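Local coordinates for protein intradiol ring-cleavage dioxygenase (Streptomyces sp. SirexAA-E, PDB 4ILV) that probably cleaves catechol-type aromatic rings between their two hydroxyl-bearing carbons at a ferric iron centre, and is secreted as a fusion with a carbohydrate-binding module, at residues 34-39 against 143-148; 58-63 against 117-122; 147-152 against 167-172. One frame throughout, in Å; residues are numbered along the deposited sequence. Where two conformers were deposited one is given.

How the contacts relate
The three contacts illustrate how loops and strand ends tie a transthyretin-clan beta-sandwich together, with the iron to one side. Contacts 1 and 3 share L147 and Y148, where strand 143-148 meets first the loop 34-39 and then, at its far end, the segment 167-172; their centres lie 16 Å apart. Contact 2, centred 15 Å from contact 3, meets it where P121 CD packs at 3.6 Å against F149 CZ. Contacts 1 and 2 do not touch. The ferric iron, bound by Y95, Y124, H130 and H132, is nearest contact 1: the side chain of Q146 lies about 6 Å from it, that of Y148 about 8 Å, and that of T118 in contact 2 about 13 Å.

Contact 1 (34-39 against 143-148); sequences DPTPDQ and LTTQLY
The loop carrying T36 to Q39 crosses the edge strand 143-148 at nearly a right angle, and three hydrogen bonds lash it there without making it another strand. Q39 N gives a fairly straight bond (164°) to T144 O at 2.7 Å. One residue earlier in the pairing, P37 O accepts from T145 OG1 at 2.7 Å; the threonine hydroxyl reaches it because OG1 stands opposite its own backbone N (chi1 -170°). The third bond joins two side chains: Y148 OH donates to Q39 OE1 at 2.7 Å, landing on a lone pair in the amide's carbonyl plane, while amide and ring planes stand 78° apart. Q39 NE2 bonds to L160 O, so both ends of the amide are engaged and its rotation is fixed. The same OE1 lies 3.4 Å from Q146 CD, where the two amides cross steeply without bonding, Q146 OE1 being held by R127. An alanine in place of Q39 would probably leave the Y148 hydroxyl without this acceptor and L160 O without the amide donor. At the other end of the crossing the contact is apolar: the two methyls of L143 lie against the loop, CD1 3.5 Å from D38 CB and CD2 4.1 Å from T36 CB. Strand 143-148 runs antiparallel to 130-136, the strand bearing the iron ligands H130 and H132, both touched by the Q146 side chain. T36, bonded through OG1 and backbone to V183, ties the loop to strand 175-183 of the second sheet.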
loop_
_atom_site.group_PDB
_atom_site.type_symbol
_atom_site.label_atom_id
_atom_site.label_comp_id
_atom_site.label_asym_id
_atom_site.label_seq_id
_atom_site.Cartn_x
_atom_site.Cartn_y
_atom_site.Cartn_z
ATOM N N ASP A 34 0.956 -14.622 4.384
ATOM C CA ASP A 34 0.246 -15.883 4.559
ATOM C C ASP A 34 -0.093 -16.078 6.033
ATOM O O ASP A 34 0.631 -16.786 6.741
ATOM C CB ASP A 34 1.100 -17.059 4.037
ATOM C CG ASP A 34 0.289 -18.336 3.801
ATOM O OD1 ASP A 34 -0.815 -18.471 4.369
ATOM O OD2 ASP A 34 0.751 -19.198 3.017
ATOM N N PRO A 35 -1.169 -15.417 6.511
ATOM C CA PRO A 35 -1.920 -14.366 5.820
ATOM C C PRO A 35 -1.437 -12.993 6.253
ATOM O O PRO A 35 -0.951 -12.840 7.373
ATOM C CB PRO A 35 -3.353 -14.579 6.297
ATOM C CG PRO A 35 -3.203 -15.151 7.651
ATOM C CD PRO A 35 -1.906 -15.924 7.682
ATOM N N THR A 36 -1.590 -12.010 5.373
ATOM C CA THR A 36 -1.091 -10.658 5.608
ATOM C C THR A 36 -1.561 -10.091 6.949
ATOM O O THR A 36 -2.760 -9.967 7.176
ATOM C CB THR A 36 -1.541 -9.725 4.477
ATOM O OG1 THR A 36 -1.168 -10.302 3.216
ATOM C CG2 THR A 36 -0.906 -8.329 4.631
ATOM N N PRO A 37 -0.610 -9.772 7.848
ATOM C CA PRO A 37 -0.945 -9.253 9.177
ATOM C C PRO A 37 -1.660 -7.913 9.086
ATOM O O PRO A 37 -1.415 -7.144 8.154
ATOM C CB PRO A 37 0.424 -9.063 9.833
ATOM C CG PRO A 37 1.332 -9.969 9.100
ATOM C CD PRO A 37 0.837 -9.998 7.693
ATOM N N ASP A 38 -2.526 -7.627 10.052
ATOM C CA ASP A 38 -3.219 -6.342 10.068
ATOM C C ASP A 38 -2.472 -5.331 10.936
ATOM O O ASP A 38 -1.673 -5.705 11.791
ATOM C CB ASP A 38 -4.657 -6.502 10.570
ATOM C CG ASP A 38 -4.731 -7.070 11.967
ATOM O OD1 ASP A 38 -4.511 -8.289 12.133
ATOM O OD2 ASP A 38 -5.007 -6.291 12.901
ATOM N N GLN A 39 -2.728 -4.049 10.698
ATOM C CA GLN A 39 -2.153 -2.980 11.510
ATOM C C GLN A 39 -3.166 -1.854 11.651
ATOM O O GLN A 39 -4.204 -1.849 10.990
ATOM C CB GLN A 39 -0.853 -2.449 10.900
ATOM C CG GLN A 39 0.286 -3.445 10.932
ATOM C CD GLN A 39 1.646 -2.793 10.927
ATOM O OE1 GLN A 39 1.848 -1.748 10.308
ATOM N NE2 GLN A 39 2.595 -3.407 11.629
ATOM N N LEU A 143 -9.546 -5.888 5.806
ATOM C CA LEU A 143 -8.231 -5.948 6.435
ATOM C C LEU A 143 -7.549 -4.576 6.354
ATOM O O LEU A 143 -7.354 -4.050 5.259
ATOM C CB LEU A 143 -7.348 -6.981 5.741
ATOM C CG LEU A 143 -5.901 -6.988 6.250
ATOM C CD1 LEU A 143 -5.834 -7.762 7.560
ATOM C CD2 LEU A 143 -4.918 -7.552 5.225
ATOM N N THR A 144 -7.186 -4.003 7.503
ATOM C CA THR A 144 -6.423 -2.752 7.533
ATOM C C THR A 144 -4.969 -3.045 7.852
ATOM O O THR A 144 -4.668 -3.734 8.834
ATOM C CB THR A 144 -6.965 -1.789 8.601
ATOM O OG1 THR A 144 -8.321 -1.455 8.291
ATOM C CG2 THR A 144 -6.116 -0.502 8.668
ATOM N N THR A 145 -4.061 -2.522 7.037
ATOM C CA THR A 145 -2.651 -2.837 7.237
ATOM C C THR A 145 -1.729 -1.798 6.619
ATOM O O THR A 145 -2.182 -0.768 6.125
ATOM C CB THR A 145 -2.327 -4.280 6.724
ATOM O OG1 THR A 145 -1.015 -4.663 7.127
ATOM C CG2 THR A 145 -2.442 -4.380 5.211
ATOM N N GLN A 146 -0.428 -2.060 6.662
ATOM C CA GLN A 146 0.549 -1.143 6.089
ATOM C C GLN A 146 1.649 -1.885 5.335
ATOM O O GLN A 146 1.904 -3.063 5.597
ATOM C CB GLN A 146 1.195 -0.314 7.201
ATOM C CG GLN A 146 0.207 0.463 8.027
ATOM C CD GLN A 146 0.871 1.267 9.121
ATOM O OE1 GLN A 146 2.035 1.667 8.999
ATOM N NE2 GLN A 146 0.134 1.519 10.198
ATOM N N LEU A 147 2.312 -1.190 4.416
ATOM C CA LEU A 147 3.471 -1.756 3.734
ATOM C C LEU A 147 4.738 -0.988 4.084
ATOM O O LEU A 147 4.724 0.245 4.134
ATOM C CB LEU A 147 3.260 -1.738 2.221
ATOM C CG LEU A 147 1.951 -2.365 1.734
ATOM C CD1 LEU A 147 1.856 -2.271 0.218
ATOM C CD2 LEU A 147 1.793 -3.818 2.207
ATOM N N TYR A 148 5.833 -1.714 4.306
ATOM C CA TYR A 148 7.102 -1.095 4.700
ATOM C C TYR A 148 8.172 -1.266 3.634
ATOM O O TYR A 148 8.012 -2.058 2.704
ATOM C CB TYR A 148 7.600 -1.650 6.038
ATOM C CG TYR A 148 6.675 -1.330 7.189
ATOM C CD1 TYR A 148 6.656 -0.065 7.751
ATOM C CD2 TYR A 148 5.815 -2.290 7.707
ATOM C CE1 TYR A 148 5.815 0.243 8.801
ATOM C CE2 TYR A 148 4.964 -1.990 8.759
ATOM C CZ TYR A 148 4.970 -0.711 9.296
ATOM O OH TYR A 148 4.140 -0.383 10.341
#

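Contact 2 (58-63 against 117-122)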
loop_
_atom_site.group_PDB
_atom_site.type_symbol
_atom_site.label_atom_id
_atom_site.label_comp_id
_atom_site.label_asym_id
_atom_site.label_seq_id
_atom_site.Cartn_x
_atom_site.Cartn_y
_atom_site.Cartn_z
ATOM N N SER A 58 3.895 13.021 -13.964
ATOM C CA SER A 58 5.302 13.326 -14.192
ATOM C C SER A 58 5.716 14.578 -13.420
ATOM O O SER A 58 6.874 14.729 -13.035
ATOM C CB SER A 58 5.546 13.530 -15.685
ATOM O OG SER A 58 4.921 12.498 -16.427
ATOM N N SER A 59 4.753 15.468 -13.195
ATOM C CA SER A 59 4.978 16.724 -12.483
ATOM C C SER A 59 4.891 16.615 -10.945
ATOM O O SER A 59 5.224 17.554 -10.228
ATOM C CB SER A 59 3.984 17.752 -12.982
ATOM O OG SER A 59 2.699 17.168 -13.019
ATOM N N THR A 60 4.410 15.484 -10.440
ATOM C CA THR A 60 4.395 15.254 -9.003
ATOM C C THR A 60 5.833 15.160 -8.502
ATOM O O THR A 60 6.612 14.355 -9.014
ATOM C CB THR A 60 3.684 13.927 -8.668
ATOM O OG1 THR A 60 2.345 13.955 -9.182
ATOM C CG2 THR A 60 3.669 13.686 -7.159
ATOM N N PRO A 61 6.196 15.966 -7.496
ATOM C CA PRO A 61 7.544 15.881 -6.913
ATOM C C PRO A 61 7.739 14.581 -6.114
ATOM O O PRO A 61 6.796 14.096 -5.481
ATOM C CB PRO A 61 7.604 17.086 -5.980
ATOM C CG PRO A 61 6.169 17.366 -5.645
ATOM C CD PRO A 61 5.389 17.033 -6.884
ATOM N N GLY A 62 8.948 14.020 -6.164
ATOM C CA GLY A 62 9.262 12.838 -5.385
ATOM C C GLY A 62 9.902 11.763 -6.227
ATOM O O GLY A 62 9.997 11.889 -7.446
ATOM N N VAL A 63 10.353 10.703 -5.565
ATOM C CA VAL A 63 10.963 9.573 -6.239
ATOM C C VAL A 63 9.876 8.621 -6.746
ATOM O O VAL A 63 9.106 8.075 -5.950
ATOM C CB VAL A 63 11.915 8.823 -5.285
ATOM C CG1 VAL A 63 12.505 7.608 -5.979
ATOM C CG2 VAL A 63 13.038 9.781 -4.780
ATOM N N ARG A 117 0.781 3.274 -8.948
ATOM C CA ARG A 117 1.828 4.205 -9.354
ATOM C C ARG A 117 1.809 5.411 -8.430
ATOM O O ARG A 117 0.791 6.102 -8.330
ATOM C CB ARG A 117 1.637 4.664 -10.791
ATOM C CG ARG A 117 2.786 5.553 -11.257
ATOM C CD ARG A 117 2.459 6.257 -12.560
ATOM N NE ARG A 117 3.449 7.283 -12.887
ATOM C CZ ARG A 117 3.245 8.245 -13.782
ATOM N NH1 ARG A 117 2.085 8.309 -14.426
ATOM N NH2 ARG A 117 4.192 9.148 -14.026
ATOM N N THR A 118 2.930 5.683 -7.769
ATOM C CA THR A 118 2.933 6.710 -6.727
ATOM C C THR A 118 4.336 7.305 -6.608
ATOM O O THR A 118 5.123 7.194 -7.541
ATOM C CB THR A 118 2.407 6.104 -5.381
ATOM O OG1 THR A 118 2.269 7.125 -4.390
ATOM C CG2 THR A 118 3.326 4.977 -4.860
ATOM N N ILE A 119 4.646 7.977 -5.501
ATOM C CA ILE A 119 6.046 8.334 -5.226
ATOM C C ILE A 119 6.408 7.780 -3.860
ATOM O O ILE A 119 5.526 7.411 -3.092
ATOM C CB ILE A 119 6.351 9.885 -5.324
ATOM C CG1 ILE A 119 5.280 10.722 -4.632
ATOM C CG2 ILE A 119 6.399 10.323 -6.787
ATOM C CD1 ILE A 119 5.350 10.735 -3.110
ATOM N N VAL A 120 7.694 7.714 -3.555
ATOM C CA VAL A 120 8.113 7.178 -2.270
ATOM C C VAL A 120 7.607 8.134 -1.199
ATOM O O VAL A 120 7.911 9.322 -1.255
ATOM C CB VAL A 120 9.646 7.061 -2.215
ATOM C CG1 VAL A 120 10.110 6.591 -0.850
ATOM C CG2 VAL A 120 10.147 6.097 -3.316
ATOM N N PRO A 121 6.795 7.638 -0.245
ATOM C CA PRO A 121 6.300 8.572 0.777
ATOM C C PRO A 121 7.429 9.121 1.647
ATOM O O PRO A 121 8.407 8.424 1.927
ATOM C CB PRO A 121 5.347 7.723 1.617
ATOM C CG PRO A 121 5.818 6.270 1.393
ATOM C CD PRO A 121 6.329 6.256 -0.031
ATOM N N GLY A 122 7.287 10.373 2.061
ATOM C CA GLY A 122 8.269 11.001 2.919
ATOM C C GLY A 122 8.098 10.608 4.379
ATOM O O GLY A 122 7.029 10.146 4.800
HETATM O O HOH W 1 9.750 10.700 -2.768
#
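I119 is the side chain on which residues 60-63 of the loop lie, and tracing it outward from the backbone shows how a single branched residue can meet several neighbours at once. Its CB sits 3.4 Å from V63 O, close beside the carbonyl that carries the backbone link. From there the side chain forks. CG2 lies 3.6 Å from V63 O and against G62 C. CG1, placed between the backbone N and the carbonyl carbon (chi1 45°), takes the other direction: it lies 3.8 Å from P61 O and 4.2 Å from the methyl CG2 of T60. The tip, CD1, bends off CG1 and stands farther from P61 O than CG1 does. T60 turns its hydroxyl back within the loop, to T57 N, and offers I119 the methyl. The I119 side chain also packs on F102. G62 passes so close that a beta carbon there would collide with I119 CB, and its phi of 130° is itself one that only glycine readily adopts.

The backbones are joined beside this apolar patch. V120 N donates to V63 O at 2.8 Å (151°), in the carbonyl plane, and I119 CA adds a CH...O contact of 3.2 Å to the same oxygen. One water completes the join, accepting from V63 N at 2.9 Å and donating to V120 O at 2.8 Å. Next to it the side chains of V63 and V120 run alongside each other, CB of the first against CG2 of the second.

Strand 113-119 is an edge strand, antiparallel to 64-72, into which V63 leads. T118 and V120 pack on L65 of that strand; both valines also touch R176 of strand 175-183, and Q88, just past strand 83-87 of the other sheet, bonds to T118 OG1 and I119 O.

Contact 3 (147-152 against 167-172); sequences LYFPGE and MNVRSA
A Met-aromatic contact between M167 and F149 lies at the point where the chain passes from one sheet of the sandwich to the other. The methyl CE sits over the centre of the F149 ring, 3.4 Å from its centroid and only 12° off the normal, in a CH-pi contact; SD stands higher above the same face, 5.1 Å from the centroid. The bend at chi3 (-75°) turns the methyl down onto the ring, with the two side chains lying alongside each other. M167 CE also comes within 3.4 Å of Y148 O, the oxygen that receives the backbone bond from M167 N at 3.0 Å, nearly straight at 175°. Nearer the backbone, M167 CG rests 4.0 Å from L147 CB, so the methionine runs from L147, past Y148 O, to the F149 ring.

From F149 to E152 the chain makes a type II beta turn, G151 having the positive phi. The P150 ring lies across V169, its CD 3.5 Å from V169 CG2, which extends the apolar contact outward to the protein surface.

Strand 168-172 is an edge strand beside 175-183, joined to it by backbone bonds and by the R170-E177 salt bridge. M167 touches V67 and F180 on strands 64-72 and 175-183, while F149 reaches L65 on one sheet and I131 on the other, placing the pair in the core between them.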
loop_
_atom_site.group_PDB
_atom_site.type_symbol
_atom_site.label_atom_id
_atom_site.label_comp_id
_atom_site.label_asym_id
_atom_site.label_seq_id
_atom_site.Cartn_x
_atom_site.Cartn_y
_atom_site.Cartn_z
ATOM N N LEU A 147 2.312 -1.190 4.416
ATOM C CA LEU A 147 3.471 -1.756 3.734
ATOM C C LEU A 147 4.738 -0.988 4.084
ATOM O O LEU A 147 4.724 0.245 4.134
ATOM C CB LEU A 147 3.260 -1.738 2.221
ATOM C CG LEU A 147 1.951 -2.365 1.734
ATOM C CD1 LEU A 147 1.856 -2.271 0.218
ATOM C CD2 LEU A 147 1.793 -3.818 2.207
ATOM N N TYR A 148 5.833 -1.714 4.306
ATOM C CA TYR A 148 7.102 -1.095 4.700
ATOM C C TYR A 148 8.172 -1.266 3.634
ATOM O O TYR A 148 8.012 -2.058 2.704
ATOM C CB TYR A 148 7.600 -1.650 6.038
ATOM C CG TYR A 148 6.675 -1.330 7.189
ATOM C CD1 TYR A 148 6.656 -0.065 7.751
ATOM C CD2 TYR A 148 5.815 -2.290 7.707
ATOM C CE1 TYR A 148 5.815 0.243 8.801
ATOM C CE2 TYR A 148 4.964 -1.990 8.759
ATOM C CZ TYR A 148 4.970 -0.711 9.296
ATOM O OH TYR A 148 4.140 -0.383 10.341
ATOM N N PHE A 149 9.260 -0.514 3.796
ATOM C CA PHE A 149 10.353 -0.442 2.838
ATOM C C PHE A 149 11.601 -1.081 3.403
ATOM O O PHE A 149 11.915 -0.882 4.576
ATOM C CB PHE A 149 10.656 1.034 2.501
ATOM C CG PHE A 149 9.565 1.693 1.719
ATOM C CD1 PHE A 149 9.711 1.926 0.364
ATOM C CD2 PHE A 149 8.370 2.038 2.329
ATOM C CE1 PHE A 149 8.687 2.509 -0.373
ATOM C CE2 PHE A 149 7.343 2.632 1.605
ATOM C CZ PHE A 149 7.504 2.864 0.247
ATOM N N PRO A 150 12.335 -1.831 2.562
ATOM C CA PRO A 150 13.549 -2.511 3.012
ATOM C C PRO A 150 14.672 -1.520 3.270
ATOM O O PRO A 150 14.836 -0.563 2.517
ATOM C CB PRO A 150 13.907 -3.407 1.818
ATOM C CG PRO A 150 13.365 -2.678 0.635
ATOM C CD PRO A 150 12.080 -2.048 1.126
ATOM N N GLY A 151 15.433 -1.760 4.330
ATOM C CA GLY A 151 16.668 -1.039 4.575
ATOM C C GLY A 151 16.511 0.339 5.186
ATOM O O GLY A 151 17.475 1.093 5.269
ATOM N N GLU A 152 15.303 0.669 5.625
ATOM C CA GLU A 152 15.055 1.957 6.268
ATOM C C GLU A 152 15.543 1.977 7.708
ATOM O O GLU A 152 15.122 1.144 8.508
ATOM C CB GLU A 152 13.568 2.260 6.257
ATOM C CG GLU A 152 13.021 2.583 4.901
ATOM C CD GLU A 152 13.431 3.960 4.417
ATOM O OE1 GLU A 152 13.283 4.203 3.213
ATOM O OE2 GLU A 152 13.882 4.802 5.235
ATOM N N MET A 167 7.808 -4.825 1.673
ATOM C CA MET A 167 7.846 -4.993 0.223
ATOM C C MET A 167 9.260 -5.384 -0.177
ATOM O O MET A 167 10.210 -5.094 0.549
ATOM C CB MET A 167 7.534 -3.659 -0.468
ATOM C CG MET A 167 6.127 -3.134 -0.223
ATOM S SD MET A 167 5.836 -1.566 -1.065
ATOM C CE MET A 167 6.753 -0.450 -0.006
ATOM N N ASN A 168 9.407 -6.034 -1.327
ATOM C CA ASN A 168 10.691 -6.032 -2.017
ATOM C C ASN A 168 10.732 -4.750 -2.835
ATOM O O ASN A 168 9.741 -4.368 -3.425
ATOM C CB ASN A 168 10.847 -7.223 -2.953
ATOM C CG ASN A 168 11.195 -8.513 -2.219
ATOM O OD1 ASN A 168 11.388 -8.530 -1.003
ATOM N ND2 ASN A 168 11.295 -9.602 -2.970
ATOM N N VAL A 169 11.872 -4.078 -2.862
ATOM C CA VAL A 169 11.997 -2.832 -3.611
ATOM C C VAL A 169 13.328 -2.794 -4.326
ATOM O O VAL A 169 14.368 -3.006 -3.709
ATOM C CB VAL A 169 11.902 -1.594 -2.693
ATOM C CG1 VAL A 169 12.173 -0.288 -3.495
ATOM C CG2 VAL A 169 10.548 -1.544 -2.011
ATOM N N ARG A 170 13.300 -2.543 -5.629
ATOM C CA ARG A 170 14.543 -2.440 -6.378
ATOM C C ARG A 170 14.527 -1.186 -7.237
ATOM O O ARG A 170 13.468 -0.631 -7.525
ATOM C CB ARG A 170 14.763 -3.679 -7.245
ATOM C CG ARG A 170 13.747 -3.837 -8.357
ATOM C CD ARG A 170 13.942 -5.173 -9.085
ATOM N NE ARG A 170 13.191 -5.204 -10.339
ATOM C CZ ARG A 170 13.227 -6.201 -11.219
ATOM N NH1 ARG A 170 13.979 -7.288 -10.994
ATOM N NH2 ARG A 170 12.504 -6.106 -12.328
ATOM N N SER A 171 15.703 -0.745 -7.650
ATOM C CA SER A 171 15.809 0.460 -8.457
ATOM C C SER A 171 15.271 0.218 -9.857
ATOM O O SER A 171 15.394 -0.882 -10.401
ATOM C CB SER A 171 17.259 0.938 -8.537
ATOM O OG SER A 171 18.046 0.024 -9.276
ATOM N N ALA A 172 14.674 1.259 -10.417
ATOM C CA ALA A 172 14.171 1.262 -11.776
ATOM C C ALA A 172 14.386 2.693 -12.279
ATOM O O ALA A 172 13.549 3.577 -12.056
ATOM C CB ALA A 172 12.697 0.897 -11.801
#